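Local coordinates for protein ribonucleoside-diphosphate reductase small chain 2 (Saccharomyces cerevisiae, PDB 1JK0) that forms the small-chain partner in ribonucleotide reductase, supplying deoxyribonucleotides for DNA synthesis and being required for folding of its sister small subunit, at residues 16-21 / 174-179. Sequence-based numbering, arbitrary orientation.
Sequences HDMKEA and LYAERL
Lys-19 and Leu-174 bring the two backbones closest, their CA atoms 6.5 Å apart, where a turn of helix 13-21 faces the N-cap of helix 175-188. No hydrogen bond crosses between 16-21 and 174-179, so the join rests on apolar side-chain packing. Leu-174 points from the N-cap toward the other helix and sends one methyl to each of the neighbouring side chains Met-18 and Lys-19. CD1 goes to Met-18, lying 3.3 Å from Met-18 CB. CD2 goes to Lys-19, 3.3 Å from Lys-19 CG, the two side chains crossing at about a right angle. The Met-18 chain runs extended to SD and bends there (chi3 115°), which carries CE past Leu-174 CD1 to Ala-176 CB at 3.4 Å, the second residue of helix 175-188. An alanine in place of Leu-174 would remove both methyl branches and would probably open a gap between the two helices, leaving Met-18 and Lys-19 without the methyls they pack on and the thioether less firmly fixed.

Two polar groups beside the apolar patch have partners. Glu-177 OE2 accepts the Leu-174 N-H at 3.3 Å, a side-chain bond back to the N-cap residue, with the donor 56° out of the carboxylate plane. Lys-19 uses its aliphatic part here, while NZ forms a salt bridge with Asp-172.

The contact lies away from the predicted active-site tyrosine and attaches the N-terminal helix 13-21 to the start of helix 175-188, part of the ferritin-like helical fold. On that second helix, Ala-176 and Leu-179 also pack against helix 207-232, and Arg-178 touches Phe-104 of helix 101-107.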
loop_
_atom_site.group_PDB
_atom_site.type_symbol
_atom_site.label_atom_id
_atom_site.label_comp_id
_atom_site.label_asym_id
_atom_site.label_seq_id
_atom_site.Cartn_x
_atom_site.Cartn_y
_atom_site.Cartn_z
ATOM N N HIS B 16 17.961 14.404 26.576
ATOM C CA HIS B 16 17.713 15.710 25.956
ATOM C C HIS B 16 18.624 15.927 24.740
ATOM O O HIS B 16 18.222 16.564 23.760
ATOM C CB HIS B 16 17.955 16.845 26.959
ATOM C CG HIS B 16 17.887 18.212 26.350
ATOM N ND1 HIS B 16 16.699 18.803 25.974
ATOM C CD2 HIS B 16 18.866 19.081 26.002
ATOM C CE1 HIS B 16 16.949 19.976 25.419
ATOM N NE2 HIS B 16 18.255 20.169 25.423
ATOM N N ASP B 17 19.848 15.406 24.822
ATOM C CA ASP B 17 20.825 15.535 23.747
ATOM C C ASP B 17 20.466 14.662 22.549
ATOM O O ASP B 17 20.575 15.096 21.399
ATOM C CB ASP B 17 22.221 15.171 24.253
ATOM C CG ASP B 17 22.756 16.172 25.269
ATOM O OD1 ASP B 17 23.940 16.053 25.651
ATOM O OD2 ASP B 17 21.998 17.076 25.689
ATOM N N MET B 18 20.038 13.430 22.819
ATOM C CA MET B 18 19.647 12.509 21.761
ATOM C C MET B 18 18.484 13.136 20.984
ATOM O O MET B 18 18.418 13.050 19.759
ATOM C CB MET B 18 19.230 11.171 22.366
ATOM C CG MET B 18 19.537 9.978 21.481
ATOM S SD MET B 18 19.230 8.358 22.249
ATOM C CE MET B 18 17.934 7.759 21.227
ATOM N N LYS B 19 17.570 13.778 21.704
ATOM C CA LYS B 19 16.427 14.432 21.077
ATOM C C LYS B 19 16.902 15.466 20.046
ATOM O O LYS B 19 16.286 15.637 18.996
ATOM C CB LYS B 19 15.563 15.138 22.130
ATOM C CG LYS B 19 14.983 14.243 23.230
ATOM C CD LYS B 19 14.397 15.086 24.371
ATOM C CE LYS B 19 13.831 14.228 25.503
ATOM N NZ LYS B 19 12.552 13.540 25.149
ATOM N N GLU B 20 17.993 16.162 20.347
ATOM C CA GLU B 20 18.497 17.170 19.425
ATOM C C GLU B 20 19.372 16.521 18.371
ATOM O O GLU B 20 19.589 17.077 17.294
ATOM C CB GLU B 20 19.315 18.215 20.174
ATOM C CG GLU B 20 18.964 19.634 19.796
ATOM C CD GLU B 20 17.558 20.003 20.238
ATOM O OE1 GLU B 20 17.269 19.873 21.451
ATOM O OE2 GLU B 20 16.748 20.422 19.377
ATOM N N ALA B 21 19.881 15.338 18.698
ATOM C CA ALA B 21 20.747 14.602 17.796
ATOM C C ALA B 21 19.960 13.841 16.731
ATOM O O ALA B 21 20.439 13.665 15.614
ATOM C CB ALA B 21 21.628 13.636 18.589
ATOM N N LEU B 174 12.047 8.769 22.325
ATOM C CA LEU B 174 13.005 8.900 21.230
ATOM C C LEU B 174 12.859 7.738 20.250
ATOM O O LEU B 174 12.462 6.637 20.637
ATOM C CB LEU B 174 14.425 8.922 21.775
ATOM C CG LEU B 174 14.845 10.163 22.558
ATOM C CD1 LEU B 174 16.231 9.939 23.159
ATOM C CD2 LEU B 174 14.846 11.371 21.642
ATOM N N TYR B 175 13.197 7.987 18.987
ATOM C CA TYR B 175 13.089 6.983 17.930
ATOM C C TYR B 175 13.762 5.661 18.272
ATOM O O TYR B 175 13.164 4.588 18.125
ATOM C CB TYR B 175 13.678 7.528 16.630
ATOM C CG TYR B 175 13.587 6.557 15.478
ATOM C CD1 TYR B 175 12.353 6.106 15.024
ATOM C CD2 TYR B 175 14.736 6.074 14.853
ATOM C CE1 TYR B 175 12.262 5.197 13.981
ATOM C CE2 TYR B 175 14.655 5.166 13.807
ATOM C CZ TYR B 175 13.412 4.732 13.377
ATOM O OH TYR B 175 13.317 3.838 12.340
ATOM N N ALA B 176 15.008 5.736 18.723
ATOM C CA ALA B 176 15.734 4.531 19.079
ATOM C C ALA B 176 14.941 3.768 20.124
ATOM O O ALA B 176 14.826 2.549 20.048
ATOM C CB ALA B 176 17.103 4.883 19.614
ATOM N N GLU B 177 14.390 4.491 21.097
ATOM C CA GLU B 177 13.599 3.868 22.145
ATOM C C GLU B 177 12.377 3.168 21.564
ATOM O O GLU B 177 12.205 1.952 21.743
ATOM C CB GLU B 177 13.169 4.911 23.174
ATOM C CG GLU B 177 14.285 5.298 24.133
ATOM C CD GLU B 177 13.906 6.439 25.059
ATOM O OE1 GLU B 177 14.766 6.834 25.875
ATOM O OE2 GLU B 177 12.761 6.940 24.965
ATOM N N ARG B 178 11.539 3.928 20.862
ATOM C CA ARG B 178 10.337 3.375 20.246
ATOM C C ARG B 178 10.686 2.129 19.440
ATOM O O ARG B 178 9.884 1.206 19.331
ATOM C CB ARG B 178 9.686 4.395 19.314
ATOM C CG ARG B 178 9.377 5.733 19.953
ATOM C CD ARG B 178 8.345 6.499 19.138
ATOM N NE ARG B 178 8.905 7.278 18.034
ATOM C CZ ARG B 178 9.541 8.431 18.190
ATOM N NH1 ARG B 178 9.703 8.933 19.404
ATOM N NH2 ARG B 178 9.989 9.097 17.135
ATOM N N LEU B 179 11.881 2.104 18.864
ATOM C CA LEU B 179 12.297 0.948 18.089
ATOM C C LEU B 179 12.432 -0.263 19.007
ATOM O O LEU B 179 11.827 -1.302 18.761
ATOM C CB LEU B 179 13.625 1.241 17.385
ATOM C CG LEU B 179 13.675 1.161 15.857
ATOM C CD1 LEU B 179 12.353 1.551 15.219
ATOM C CD2 LEU B 179 14.779 2.069 15.386
#